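6-aminohexanoate-dimer hydrolase (PDB 4GB7) probably hydrolyses the amide bond of the 6-aminohexanoate linear dimer, a nylon by-product, and belongs to the beta-lactamase family. Local coordinates at residues Val115-Gln120 and His415-Leu420; Ala180-Leu185 and Glu255-Ile260; Pro195-Glu200 and Asp208-Leu213; Asp107-Ala112 and Ser393-Pro398. All blocks are in the same frame, centred on the assembly; numbering follows the deposited sequence.

From the N terminus, the chain enters contact 4 at 107-112, where a helix gives way to strand 110-117, then contact 1 at the far end of that strand. It passes through 180-185, opening contact 2, and makes the short loop of contact 3 (195-200 with 208-213), nested inside the loop that 255-260 closes. Contacts 2 and 3 touch through Glu255 and Leu211. The return closes contact 4 at 393-398 and contact 1 at 415-420; these loops cross, and both enclose contacts 2 and 3. Contact 1 fastens the C-terminal helix's end to the sheet, contact 4 joins the start of strand 110-117 to the loop after strand 387-393, and contacts 2 and 3 join parts of the helical region.

Contact 1. Residues Val115-Gln120 and His415-Leu420; sequences VVHNGQ and HHLEKL
The imidazole of His117 reaches across to Glu418 because its CG stands anti to the backbone N (chi1 -176°), while the glutamate chain bends at chi2 (-74°) and brings its carboxylate round to the ring. The two groups meet in a His-carboxylate hydrogen bond, with His117 NE2 donating to Glu418 OE2 over 2.7 Å at an N-H...O angle of 150°. The acceptor lies almost exactly in the ring plane, and OE2 is approached on its anti side. Ring and carboxylate are turned nearly perpendicular to each other.

Leu417 covers one ring face: its CB is 3.9 Å from the centroid of the His117 ring and close to the normal, a CH-pi contact. Asn118 ND2 lies over the opposite face, offset toward the rim. Deeper in, Leu417 CD1 packs on Val115 CG1 at 3.8 Å, and Met387 and Val122 of the neighbouring strands extend this apolar patch.

The contact joins a beta hairpin, closed by a type I' turn from His117 to Gln120, to the end of helix 402-417, where Lys419 leaves the helix in a Schellman motif. A water bridges the two parts, accepting from Asn118 ND2 at 2.9 Å and donating to Glu418 OE2 at 2.8 Å. Asn118 OD1 is bound by Lys386.

Glu418 OE2 is thus gripped by imidazole and water and has a long, weak ion pair with Lys386 NZ, consistent with an ionised carboxylate; the in-plane bond and the two covered faces together restrict rotation of the His117 ring.

Contact 2. Residues Ala180-Leu185 and Glu255-Ile260; sequences ATLQQL and ETLAWI
Leu182 and Leu185 meet Thr256, Leu257 and Ile260 in a helix-helix packing that joins the short helix 182-186 to the longer helix 251-265, within the beta-lactamase-family region. Polar interactions lie within the shorter segment and define its helix start. Thr181 and Gln184 form a capping box, in which Gln184 N donates to Thr181 OG1 (3.1 Å) and Thr181 N donates to Gln184 OE1 (3.0 Å), the latter approaching from above the carbonyl plane.

Across the interface the interactions are apolar. Leu185 and Leu257 slide past each other in opposite directions, with Leu185 CB 3.8 Å from Leu257 CG. Leu257 CD2 also comes within 3.9 Å of the backbone oxygen Leu182 O. Thr256 contributes its methyl group: CG2, anti to the backbone N, lies 3.8 Å from Leu185 CD1, the two side chains crossing at about a right angle. The hydroxyl of Thr256 is engaged instead by Gly252 O of its own helix.

Neighbouring helices complete the buried layer: Ala165 lies against Leu185, Thr256 and Ile260, while Thr146 and Ile150 of helix 143-155 pack on Leu257. At the other end of the interface Leu182 and Ile260 reach toward each other tip to tip, their CD1 atoms 3.8 Å apart.

Contact 3. Residues Pro195-Glu200 and Asp208-Leu213; sequences PTHGYE and DAQLYL
Gln210 and Ala209 make the close side of this contact, the first pressed against the backbone of Pro195 and Thr196, the second against the ring of Tyr199. The glutamine chain bends at chi2 (-50°), which folds its amide over the preceding loop: Gln210 CD comes to 3.1 Å from Pro195 O, and Gln210 NE2 donates to Thr196 O over 3.1 Å. That bond is far from straight, at 135°, and the donor sits above the carbonyl plane. Thr196 O is gripped twice, since Tyr199 N reaches it from the opposite face. Gln210 NE2 has a further partner in Asn206 OD1.

Beside the amide, His197 turns its edge to Gln210 OE1, which lies in the ring plane 3.2 Å from His197 CD2. Pro195 CB covers one face of the same imidazole, whose two nitrogens are bound by Asp225 and Glu236, so its orientation is fixed from several directions.

The loop contains a type I' beta turn from Thr196 to Tyr199, braced by an ST turn in which Gly198 N donates to Thr196 OG1 (3.2 Å); it leads from strand 191-193 toward helix 206-214, the helix it packs on. Tyr199 carries the apolar half. With its CG anti to the backbone N (chi1 179°), the ring swings over the helix, and its CD2 touches Ala209 CB at 3.7 Å while Tyr199 CB meets Leu213 CD1 at 3.8 Å.

On the outer side packing thins out: the CB of Thr196 is directed away from the helix, and exposed Gly198 makes no contact with it.

Contact 4. Residues Asp107-Ala112 and Ser393-Pro398; sequences DNKTDA and SSNATP
Ser394 binds the opposite segment twice: its OG donates to Asp111 OD2 over 2.8 Å, on the syn side of the carboxylate, and its N donates to Lys109 O over 3.0 Å in a nearly straight bond (170°). These bonds lie at the end of the antiparallel pairing of strands 110-117 and 387-393, where Thr110 and Ser393 are a non-hydrogen-bonded pair and Asp111 and Ala112 form a classic bulge opposite Phe392. Ser394 OG, between its backbone N and carbonyl carbon (chi1 49°), is thereby turned onto the aspartate. Asp111 also has a hydrogen bond from His136 and a salt bridge to Arg54, whose NE is hydrogen-bonded to Ser394 OG, an arrangement likely to favour the ionised aspartate.

Three waters form the next layer. One donates to Asn108 O and to Ser393 OG, each at 2.8 Å; another joins Asn108 OD1 to Asn395 ND2. Ser393 OG is also hydrogen-bonded to Gly376 O, and Asn108 ND2 to Leu104 O. A third water accepts from Lys109 NZ and donates to Asn395 OD1 at 2.7 Å.

Lys109 is the C-prime residue of the Schellman motif ending helix 101-107, so helix end, strand and loop meet here. Ser393 CB rests on Lys109 O at 3.4 Å, and the aliphatic part of the lysine crosses Asn395 at about a right angle, with Lys109 CD 3.6 Å from Asn395 OD1.

Contact 1. Residues Val115-Gln120 and His415-Leu420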
loop_
_atom_site.group_PDB
_atom_site.type_symbol
_atom_site.label_atom_id
_atom_site.label_comp_id
_atom_site.label_asym_id
_atom_site.label_seq_id
_atom_site.Cartn_x
_atom_site.Cartn_y
_atom_site.Cartn_z
ATOM N N VAL A 115 15.377 -0.798 -7.212
ATOM C CA VAL A 115 15.232 -1.890 -8.170
ATOM C C VAL A 115 16.070 -3.099 -7.710
ATOM O O VAL A 115 17.274 -3.019 -7.500
ATOM C CB VAL A 115 15.652 -1.507 -9.596
ATOM C CG1 VAL A 115 15.422 -2.686 -10.560
ATOM C CG2 VAL A 115 14.994 -0.211 -10.047
ATOM N N VAL A 116 15.392 -4.219 -7.544
ATOM C CA VAL A 116 15.977 -5.491 -7.148
ATOM C C VAL A 116 15.740 -6.470 -8.315
ATOM O O VAL A 116 14.649 -6.476 -8.919
ATOM C CB VAL A 116 15.343 -6.038 -5.888
ATOM C CG1 VAL A 116 16.014 -7.360 -5.451
ATOM C CG2 VAL A 116 15.476 -5.041 -4.750
ATOM N N HIS A 117 16.751 -7.259 -8.647
ATOM C CA HIS A 117 16.723 -8.172 -9.815
ATOM C C HIS A 117 17.435 -9.446 -9.443
ATOM O O HIS A 117 18.573 -9.431 -8.968
ATOM C CB HIS A 117 17.407 -7.548 -11.006
ATOM C CG HIS A 117 17.324 -8.370 -12.249
ATOM N ND1 HIS A 117 18.395 -8.590 -13.047
ATOM C CD2 HIS A 117 16.241 -9.055 -12.827
ATOM C CE1 HIS A 117 18.014 -9.375 -14.100
ATOM N NE2 HIS A 117 16.703 -9.669 -13.962
ATOM N N ASN A 118 16.724 -10.562 -9.552
ATOM C CA ASN A 118 17.234 -11.852 -9.109
ATOM C C ASN A 118 17.758 -11.797 -7.668
ATOM O O ASN A 118 18.762 -12.444 -7.304
ATOM C CB ASN A 118 18.327 -12.419 -10.063
ATOM C CG ASN A 118 17.813 -12.686 -11.468
ATOM O OD1 ASN A 118 16.775 -13.321 -11.634
ATOM N ND2 ASN A 118 18.540 -12.218 -12.476
ATOM N N GLY A 119 17.030 -11.095 -6.829
ATOM C CA GLY A 119 17.329 -11.043 -5.418
ATOM C C GLY A 119 18.564 -10.254 -5.060
ATOM O O GLY A 119 19.069 -10.374 -3.955
ATOM N N GLN A 120 19.002 -9.397 -5.966
ATOM C CA GLN A 120 20.132 -8.513 -5.663
ATOM C C GLN A 120 19.739 -7.077 -5.998
ATOM O O GLN A 120 19.043 -6.836 -7.000
ATOM C CB GLN A 120 21.349 -8.875 -6.476
ATOM C CG GLN A 120 21.823 -10.306 -6.267
ATOM C CD GLN A 120 23.031 -10.639 -7.123
ATOM O OE1 GLN A 120 23.055 -10.378 -8.335
ATOM N NE2 GLN A 120 24.061 -11.176 -6.484
ATOM N N HIS A 415 13.246 -5.492 -19.106
ATOM C CA HIS A 415 13.783 -6.075 -20.338
ATOM C C HIS A 415 15.263 -5.705 -20.498
ATOM O O HIS A 415 16.047 -6.483 -21.013
ATOM C CB HIS A 415 12.993 -5.590 -21.537
ATOM C CG HIS A 415 11.603 -6.145 -21.594
ATOM N ND1 HIS A 415 10.697 -5.767 -22.517
ATOM C CD2 HIS A 415 10.948 -7.054 -20.749
ATOM C CE1 HIS A 415 9.551 -6.456 -22.304
ATOM N NE2 HIS A 415 9.711 -7.217 -21.216
ATOM N N HIS A 416 15.632 -4.503 -20.080
ATOM C CA HIS A 416 17.037 -4.090 -20.046
ATOM C C HIS A 416 17.891 -4.953 -19.137
ATOM O O HIS A 416 18.966 -5.414 -19.541
ATOM C CB HIS A 416 17.128 -2.634 -19.669
ATOM C CG HIS A 416 18.530 -2.144 -19.483
ATOM N ND1 HIS A 416 19.325 -1.810 -20.517
ATOM C CD2 HIS A 416 19.252 -1.923 -18.341
ATOM C CE1 HIS A 416 20.509 -1.387 -20.049
ATOM N NE2 HIS A 416 20.466 -1.457 -18.710
ATOM N N LEU A 417 17.409 -5.214 -17.925
ATOM C CA LEU A 417 18.124 -6.025 -16.950
ATOM C C LEU A 417 18.211 -7.485 -17.401
ATOM O O LEU A 417 19.165 -8.194 -17.061
ATOM C CB LEU A 417 17.429 -5.910 -15.582
ATOM C CG LEU A 417 17.484 -4.540 -14.895
ATOM C CD1 LEU A 417 16.740 -4.615 -13.590
ATOM C CD2 LEU A 417 18.906 -4.018 -14.682
ATOM N N GLU A 418 17.222 -7.941 -18.168
ATOM C CA GLU A 418 17.218 -9.274 -18.705
ATOM C C GLU A 418 18.071 -9.395 -19.970
ATOM O O GLU A 418 18.194 -10.464 -20.499
ATOM C CB GLU A 418 15.766 -9.754 -18.959
ATOM C CG GLU A 418 14.925 -10.033 -17.723
ATOM C CD GLU A 418 15.330 -11.320 -17.016
ATOM O OE1 GLU A 418 14.915 -12.385 -17.490
ATOM O OE2 GLU A 418 16.062 -11.265 -15.999
ATOM N N LYS A 419 18.648 -8.283 -20.429
ATOM C CA LYS A 419 19.485 -8.185 -21.620
ATOM C C LYS A 419 18.754 -8.580 -22.888
ATOM O O LYS A 419 19.324 -9.244 -23.765
ATOM C CB LYS A 419 20.822 -8.931 -21.413
ATOM C CG LYS A 419 21.574 -8.392 -20.189
ATOM C CD LYS A 419 23.021 -8.856 -20.111
ATOM C CE LYS A 419 23.628 -8.628 -18.741
ATOM N NZ LYS A 419 23.378 -7.260 -18.209
ATOM N N LEU A 420 17.480 -8.182 -22.968
ATOM C CA LEU A 420 16.616 -8.440 -24.127
ATOM C C LEU A 420 16.695 -7.293 -25.105
ATOM O O LEU A 420 17.002 -6.141 -24.712
ATOM C CB LEU A 420 15.176 -8.687 -23.683
ATOM C CG LEU A 420 15.041 -9.832 -22.683
ATOM C CD1 LEU A 420 13.594 -9.955 -22.188
ATOM C CD2 LEU A 420 15.508 -11.143 -23.339
HETATM O O HOH W 1 18.398 -12.714 -15.326
#

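Contact 2. Residues Ala180-Leu185 and Glu255-Ile260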
loop_
_atom_site.group_PDB
_atom_site.type_symbol
_atom_site.label_atom_id
_atom_site.label_comp_id
_atom_site.label_asym_id
_atom_site.label_seq_id
_atom_site.Cartn_x
_atom_site.Cartn_y
_atom_site.Cartn_z
ATOM N N ALA A 180 -20.688 -8.191 4.424
ATOM C CA ALA A 180 -19.767 -8.697 3.421
ATOM C C ALA A 180 -18.991 -9.882 3.953
ATOM O O ALA A 180 -18.609 -9.911 5.129
ATOM C CB ALA A 180 -18.781 -7.608 3.037
ATOM N N THR A 181 -18.693 -10.822 3.074
ATOM C CA THR A 181 -17.780 -11.906 3.439
ATOM C C THR A 181 -16.368 -11.370 3.466
ATOM O O THR A 181 -16.068 -10.337 2.847
ATOM C CB THR A 181 -17.800 -13.125 2.481
ATOM O OG1 THR A 181 -17.323 -12.740 1.179
ATOM C CG2 THR A 181 -19.191 -13.796 2.382
ATOM N N LEU A 182 -15.493 -12.088 4.159
ATOM C CA LEU A 182 -14.100 -11.692 4.204
ATOM C C LEU A 182 -13.500 -11.650 2.797
ATOM O O LEU A 182 -12.740 -10.720 2.485
ATOM C CB LEU A 182 -13.284 -12.599 5.099
ATOM C CG LEU A 182 -13.346 -12.247 6.572
ATOM C CD1 LEU A 182 -14.755 -12.263 7.153
ATOM C CD2 LEU A 182 -12.411 -13.156 7.352
ATOM N N GLN A 183 -13.822 -12.646 1.975
ATOM C CA GLN A 183 -13.361 -12.701 0.602
ATOM C C GLN A 183 -13.811 -11.478 -0.205
ATOM O O GLN A 183 -13.008 -10.908 -0.954
ATOM C CB GLN A 183 -13.725 -14.035 -0.079
ATOM C CG GLN A 183 -12.982 -14.227 -1.405
ATOM C CD GLN A 183 -11.466 -14.263 -1.232
ATOM O OE1 GLN A 183 -10.936 -15.067 -0.490
ATOM N NE2 GLN A 183 -10.762 -13.394 -1.947
ATOM N N GLN A 184 -15.071 -11.081 -0.055
ATOM C CA GLN A 184 -15.580 -9.833 -0.682
ATOM C C GLN A 184 -14.793 -8.606 -0.288
ATOM O O GLN A 184 -14.484 -7.734 -1.140
ATOM C CB GLN A 184 -17.090 -9.679 -0.436
ATOM C CG GLN A 184 -17.852 -10.711 -1.259
ATOM C CD GLN A 184 -19.318 -10.909 -0.791
ATOM O OE1 GLN A 184 -19.738 -10.419 0.309
ATOM N NE2 GLN A 184 -20.086 -11.639 -1.585
ATOM N N LEU A 185 -14.451 -8.528 0.993
ATOM C CA LEU A 185 -13.612 -7.430 1.504
ATOM C C LEU A 185 -12.213 -7.482 0.877
ATOM O O LEU A 185 -11.676 -6.434 0.355
ATOM C CB LEU A 185 -13.545 -7.465 3.034
ATOM C CG LEU A 185 -14.835 -7.202 3.791
ATOM C CD1 LEU A 185 -14.767 -7.701 5.234
ATOM C CD2 LEU A 185 -15.250 -5.740 3.809
ATOM N N GLU A 255 -9.919 -1.777 6.519
ATOM C CA GLU A 255 -10.043 -1.431 7.946
ATOM C C GLU A 255 -10.875 -2.479 8.651
ATOM O O GLU A 255 -10.570 -2.836 9.805
ATOM C CB GLU A 255 -10.620 -0.051 8.165
ATOM C CG GLU A 255 -9.782 1.108 7.617
ATOM C CD GLU A 255 -8.389 1.257 8.200
ATOM O OE1 GLU A 255 -8.052 0.622 9.235
ATOM O OE2 GLU A 255 -7.603 2.020 7.569
ATOM N N THR A 256 -11.896 -2.995 7.969
ATOM C CA THR A 256 -12.729 -4.062 8.561
ATOM C C THR A 256 -11.904 -5.342 8.782
ATOM O O THR A 256 -11.943 -5.993 9.842
ATOM C CB THR A 256 -13.971 -4.323 7.718
ATOM O OG1 THR A 256 -14.769 -3.114 7.622
ATOM C CG2 THR A 256 -14.853 -5.449 8.338
ATOM N N LEU A 257 -11.214 -5.749 7.749
ATOM C CA LEU A 257 -10.297 -6.885 7.823
ATOM C C LEU A 257 -9.293 -6.736 8.971
ATOM O O LEU A 257 -9.031 -7.661 9.690
ATOM C CB LEU A 257 -9.583 -7.086 6.465
ATOM C CG LEU A 257 -10.432 -7.551 5.284
ATOM C CD1 LEU A 257 -9.652 -7.530 3.980
ATOM C CD2 LEU A 257 -11.006 -8.953 5.554
ATOM N N ALA A 258 -8.709 -5.558 9.130
ATOM C CA ALA A 258 -7.790 -5.317 10.250
ATOM C C ALA A 258 -8.468 -5.457 11.618
ATOM O O ALA A 258 -7.852 -5.943 12.561
ATOM C CB ALA A 258 -7.070 -3.986 10.102
ATOM N N TRP A 259 -9.730 -5.005 11.725
ATOM C CA TRP A 259 -10.492 -5.174 12.945
ATOM C C TRP A 259 -10.659 -6.638 13.266
ATOM O O TRP A 259 -10.474 -7.048 14.397
ATOM C CB TRP A 259 -11.839 -4.464 12.815
ATOM C CG TRP A 259 -12.610 -4.227 14.074
ATOM C CD1 TRP A 259 -12.320 -4.637 15.384
ATOM C CD2 TRP A 259 -13.829 -3.448 14.172
ATOM N NE1 TRP A 259 -13.274 -4.170 16.270
ATOM C CE2 TRP A 259 -14.232 -3.468 15.586
ATOM C CE3 TRP A 259 -14.612 -2.768 13.257
ATOM C CZ2 TRP A 259 -15.353 -2.795 16.027
ATOM C CZ3 TRP A 259 -15.745 -2.098 13.707
ATOM C CH2 TRP A 259 -16.113 -2.123 15.063
ATOM N N ILE A 260 -10.882 -7.454 12.251
ATOM C CA ILE A 260 -10.943 -8.895 12.429
ATOM C C ILE A 260 -9.606 -9.454 12.941
ATOM O O ILE A 260 -9.575 -10.235 13.899
ATOM C CB ILE A 260 -11.351 -9.603 11.130
ATOM C CG1 ILE A 260 -12.790 -9.204 10.754
ATOM C CG2 ILE A 260 -11.244 -11.121 11.246
ATOM C CD1 ILE A 260 -13.220 -9.612 9.375
#

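Contact 3. Residues Pro195-Glu200 and Asp208-Leu213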
loop_
_atom_site.group_PDB
_atom_site.type_symbol
_atom_site.label_atom_id
_atom_site.label_comp_id
_atom_site.label_asym_id
_atom_site.label_seq_id
_atom_site.Cartn_x
_atom_site.Cartn_y
_atom_site.Cartn_z
ATOM N N PRO A 195 -20.976 9.740 4.647
ATOM C CA PRO A 195 -21.207 11.173 4.633
ATOM C C PRO A 195 -19.916 11.936 4.412
ATOM O O PRO A 195 -18.839 11.423 4.675
ATOM C CB PRO A 195 -21.740 11.474 6.042
ATOM C CG PRO A 195 -22.163 10.166 6.613
ATOM C CD PRO A 195 -21.378 9.107 5.919
ATOM N N THR A 196 -20.022 13.160 3.916
ATOM C CA THR A 196 -18.864 14.046 3.864
ATOM C C THR A 196 -18.641 14.830 5.159
ATOM O O THR A 196 -17.528 15.262 5.416
ATOM C CB THR A 196 -18.972 15.062 2.717
ATOM O OG1 THR A 196 -20.052 15.971 2.955
ATOM C CG2 THR A 196 -19.139 14.367 1.366
ATOM N N HIS A 197 -19.687 15.036 5.973
ATOM C CA HIS A 197 -19.592 15.914 7.167
ATOM C C HIS A 197 -19.071 17.289 6.808
ATOM O O HIS A 197 -18.384 17.949 7.579
ATOM C CB HIS A 197 -18.746 15.238 8.250
ATOM C CG HIS A 197 -19.308 13.914 8.665
ATOM N ND1 HIS A 197 -20.454 13.814 9.362
ATOM C CD2 HIS A 197 -18.890 12.616 8.402
ATOM C CE1 HIS A 197 -20.767 12.512 9.531
ATOM N NE2 HIS A 197 -19.798 11.775 8.969
ATOM N N GLY A 198 -19.396 17.717 5.602
ATOM C CA GLY A 198 -19.048 19.018 5.133
ATOM C C GLY A 198 -17.631 19.227 4.696
ATOM O O GLY A 198 -17.241 20.354 4.295
ATOM N N TYR A 199 -16.855 18.166 4.668
ATOM C CA TYR A 199 -15.453 18.311 4.306
ATOM C C TYR A 199 -15.254 17.950 2.861
ATOM O O TYR A 199 -15.831 16.989 2.397
ATOM C CB TYR A 199 -14.560 17.401 5.132
ATOM C CG TYR A 199 -13.118 17.541 4.741
ATOM C CD1 TYR A 199 -12.310 18.480 5.365
ATOM C CD2 TYR A 199 -12.565 16.789 3.692
ATOM C CE1 TYR A 199 -10.991 18.662 4.986
ATOM C CE2 TYR A 199 -11.224 16.954 3.312
ATOM C CZ TYR A 199 -10.453 17.897 3.968
ATOM O OH TYR A 199 -9.150 18.093 3.599
ATOM N N GLU A 200 -14.494 18.754 2.121
ATOM C CA GLU A 200 -14.032 18.300 0.825
ATOM C C GLU A 200 -12.714 18.955 0.492
ATOM O O GLU A 200 -12.456 20.066 0.926
ATOM C CB GLU A 200 -15.085 18.488 -0.273
ATOM C CG GLU A 200 -15.069 19.790 -0.991
ATOM C CD GLU A 200 -16.266 19.987 -1.934
ATOM O OE1 GLU A 200 -16.754 19.024 -2.574
ATOM O OE2 GLU A 200 -16.710 21.131 -2.012
ATOM N N ASP A 208 -11.000 8.574 1.495
ATOM C CA ASP A 208 -9.763 8.955 2.133
ATOM C C ASP A 208 -9.989 10.077 3.198
ATOM O O ASP A 208 -9.486 9.996 4.304
ATOM C CB ASP A 208 -8.769 9.487 1.094
ATOM C CG ASP A 208 -8.097 8.402 0.275
ATOM O OD1 ASP A 208 -7.856 7.294 0.761
ATOM O OD2 ASP A 208 -7.734 8.692 -0.867
ATOM N N ALA A 209 -10.719 11.138 2.821
ATOM C CA ALA A 209 -11.039 12.258 3.711
ATOM C C ALA A 209 -11.618 11.708 5.016
ATOM O O ALA A 209 -11.173 12.064 6.097
ATOM C CB ALA A 209 -12.028 13.215 3.028
ATOM N N GLN A 210 -12.562 10.789 4.902
ATOM C CA GLN A 210 -13.232 10.249 6.098
ATOM C C GLN A 210 -12.296 9.473 7.002
ATOM O O GLN A 210 -12.373 9.582 8.238
ATOM C CB GLN A 210 -14.451 9.412 5.759
ATOM C CG GLN A 210 -15.594 10.222 5.135
ATOM C CD GLN A 210 -15.951 11.475 5.915
ATOM O OE1 GLN A 210 -16.271 11.393 7.098
ATOM N NE2 GLN A 210 -15.865 12.648 5.260
ATOM N N LEU A 211 -11.373 8.722 6.406
ATOM C CA LEU A 211 -10.413 7.970 7.221
ATOM C C LEU A 211 -9.511 8.923 7.946
ATOM O O LEU A 211 -9.233 8.759 9.120
ATOM C CB LEU A 211 -9.587 7.039 6.318
ATOM C CG LEU A 211 -8.458 6.233 6.996
ATOM C CD1 LEU A 211 -9.100 5.113 7.814
ATOM C CD2 LEU A 211 -7.468 5.704 5.948
ATOM N N TYR A 212 -9.070 9.971 7.245
ATOM C CA TYR A 212 -8.230 10.956 7.900
ATOM C C TYR A 212 -8.979 11.802 8.970
ATOM O O TYR A 212 -8.416 12.064 10.010
ATOM C CB TYR A 212 -7.556 11.856 6.879
ATOM C CG TYR A 212 -6.662 11.129 5.876
ATOM C CD1 TYR A 212 -6.028 9.934 6.192
ATOM C CD2 TYR A 212 -6.371 11.696 4.663
ATOM C CE1 TYR A 212 -5.204 9.292 5.295
ATOM C CE2 TYR A 212 -5.575 11.038 3.733
ATOM C CZ TYR A 212 -4.958 9.871 4.057
ATOM O OH TYR A 212 -4.153 9.254 3.133
ATOM N N LEU A 213 -10.236 12.188 8.721
ATOM C CA LEU A 213 -11.046 12.864 9.729
ATOM C C LEU A 213 -11.259 11.936 10.941
ATOM O O LEU A 213 -11.090 12.339 12.085
ATOM C CB LEU A 213 -12.378 13.284 9.156
ATOM C CG LEU A 213 -12.294 14.503 8.221
ATOM C CD1 LEU A 213 -13.506 14.498 7.284
ATOM C CD2 LEU A 213 -12.145 15.809 9.004
#

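Contact 4. Residues Asp107-Ala112 and Ser393-Pro398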
loop_
_atom_site.group_PDB
_atom_site.type_symbol
_atom_site.label_atom_id
_atom_site.label_comp_id
_atom_site.label_asym_id
_atom_site.label_seq_id
_atom_site.Cartn_x
_atom_site.Cartn_y
_atom_site.Cartn_z
ATOM N N ASP A 107 11.566 14.953 -11.306
ATOM C CA ASP A 107 10.616 15.904 -11.855
ATOM C C ASP A 107 9.203 15.570 -11.352
ATOM O O ASP A 107 8.331 16.439 -11.277
ATOM C CB ASP A 107 10.618 15.877 -13.382
ATOM C CG ASP A 107 9.875 17.072 -13.991
ATOM O OD1 ASP A 107 10.067 18.215 -13.508
ATOM O OD2 ASP A 107 9.116 16.884 -14.963
ATOM N N ASN A 108 9.009 14.310 -10.973
ATOM C CA ASN A 108 7.722 13.873 -10.468
ATOM C C ASN A 108 7.717 13.600 -8.975
ATOM O O ASN A 108 6.846 12.887 -8.453
ATOM C CB ASN A 108 7.189 12.700 -11.277
ATOM C CG ASN A 108 6.854 13.108 -12.692
ATOM O OD1 ASN A 108 5.728 13.552 -12.988
ATOM N ND2 ASN A 108 7.833 12.955 -13.584
ATOM N N LYS A 109 8.651 14.219 -8.288
ATOM C CA LYS A 109 8.649 14.291 -6.830
ATOM C C LYS A 109 8.821 12.899 -6.222
ATOM O O LYS A 109 8.338 12.624 -5.151
ATOM C CB LYS A 109 7.445 15.056 -6.298
ATOM C CG LYS A 109 7.482 16.500 -6.803
ATOM C CD LYS A 109 6.268 17.319 -6.345
ATOM C CE LYS A 109 6.389 18.789 -6.670
ATOM N NZ LYS A 109 6.476 19.071 -8.116
ATOM N N THR A 110 9.564 12.030 -6.906
ATOM C CA THR A 110 9.990 10.782 -6.308
ATOM C C THR A 110 10.960 11.065 -5.138
ATOM O O THR A 110 11.811 11.956 -5.190
ATOM C CB THR A 110 10.699 9.908 -7.351
ATOM O OG1 THR A 110 9.813 9.658 -8.450
ATOM C CG2 THR A 110 11.348 8.613 -6.718
ATOM N N ASP A 111 10.783 10.329 -4.068
ATOM C CA ASP A 111 11.684 10.385 -2.897
ATOM C C ASP A 111 12.662 9.205 -2.835
ATOM O O ASP A 111 13.782 9.383 -2.333
ATOM C CB ASP A 111 10.887 10.436 -1.585
ATOM C CG ASP A 111 10.088 11.712 -1.415
ATOM O OD1 ASP A 111 10.564 12.811 -1.762
ATOM O OD2 ASP A 111 8.965 11.630 -0.922
ATOM N N ALA A 112 12.192 8.013 -3.248
ATOM C CA ALA A 112 12.993 6.805 -3.268
ATOM C C ALA A 112 12.605 5.913 -4.413
ATOM O O ALA A 112 11.424 5.752 -4.719
ATOM C CB ALA A 112 12.860 6.031 -1.959
ATOM N N SER A 393 7.092 8.407 -3.302
ATOM C CA SER A 393 7.033 9.774 -3.806
ATOM C C SER A 393 6.280 10.639 -2.821
ATOM O O SER A 393 5.624 10.170 -1.886
ATOM C CB SER A 393 6.399 9.863 -5.213
ATOM O OG SER A 393 6.934 8.925 -6.127
ATOM N N SER A 394 6.362 11.934 -3.060
ATOM C CA SER A 394 5.497 12.873 -2.377
ATOM C C SER A 394 4.965 13.901 -3.376
ATOM O O SER A 394 5.250 15.120 -3.286
ATOM C CB SER A 394 6.244 13.455 -1.188
ATOM O OG SER A 394 7.534 13.905 -1.530
ATOM N N ASN A 395 4.181 13.370 -4.321
ATOM C CA ASN A 395 3.663 14.111 -5.468
ATOM C C ASN A 395 2.210 14.414 -5.230
ATOM O O ASN A 395 1.355 13.546 -5.449
ATOM C CB ASN A 395 3.899 13.287 -6.725
ATOM C CG ASN A 395 3.727 14.047 -8.004
ATOM O OD1 ASN A 395 3.802 15.268 -8.042
ATOM N ND2 ASN A 395 3.582 13.285 -9.113
ATOM N N ALA A 396 1.923 15.606 -4.697
ATOM C CA ALA A 396 0.599 15.912 -4.163
ATOM C C ALA A 396 -0.527 15.767 -5.210
ATOM O O ALA A 396 -1.613 15.268 -4.917
ATOM C CB ALA A 396 0.582 17.317 -3.528
ATOM N N THR A 397 -0.242 16.166 -6.438
ATOM C CA THR A 397 -1.201 16.094 -7.529
ATOM C C THR A 397 -0.527 15.553 -8.802
ATOM O O THR A 397 -0.111 16.315 -9.676
ATOM C CB THR A 397 -1.892 17.431 -7.790
ATOM O OG1 THR A 397 -0.913 18.414 -8.130
ATOM C CG2 THR A 397 -2.687 17.880 -6.596
ATOM N N PRO A 398 -0.357 14.224 -8.872
ATOM C CA PRO A 398 0.353 13.673 -10.062
ATOM C C PRO A 398 -0.365 13.990 -11.352
ATOM O O PRO A 398 -1.631 14.112 -11.378
ATOM C CB PRO A 398 0.358 12.158 -9.819
ATOM C CG PRO A 398 0.202 12.028 -8.334
ATOM C CD PRO A 398 -0.700 13.163 -7.904
HETATM O O HOH W 2 5.291 16.797 -9.703
HETATM O O HOH W 3 6.442 10.161 -8.588
HETATM O O HOH W 4 3.331 14.343 -11.873
#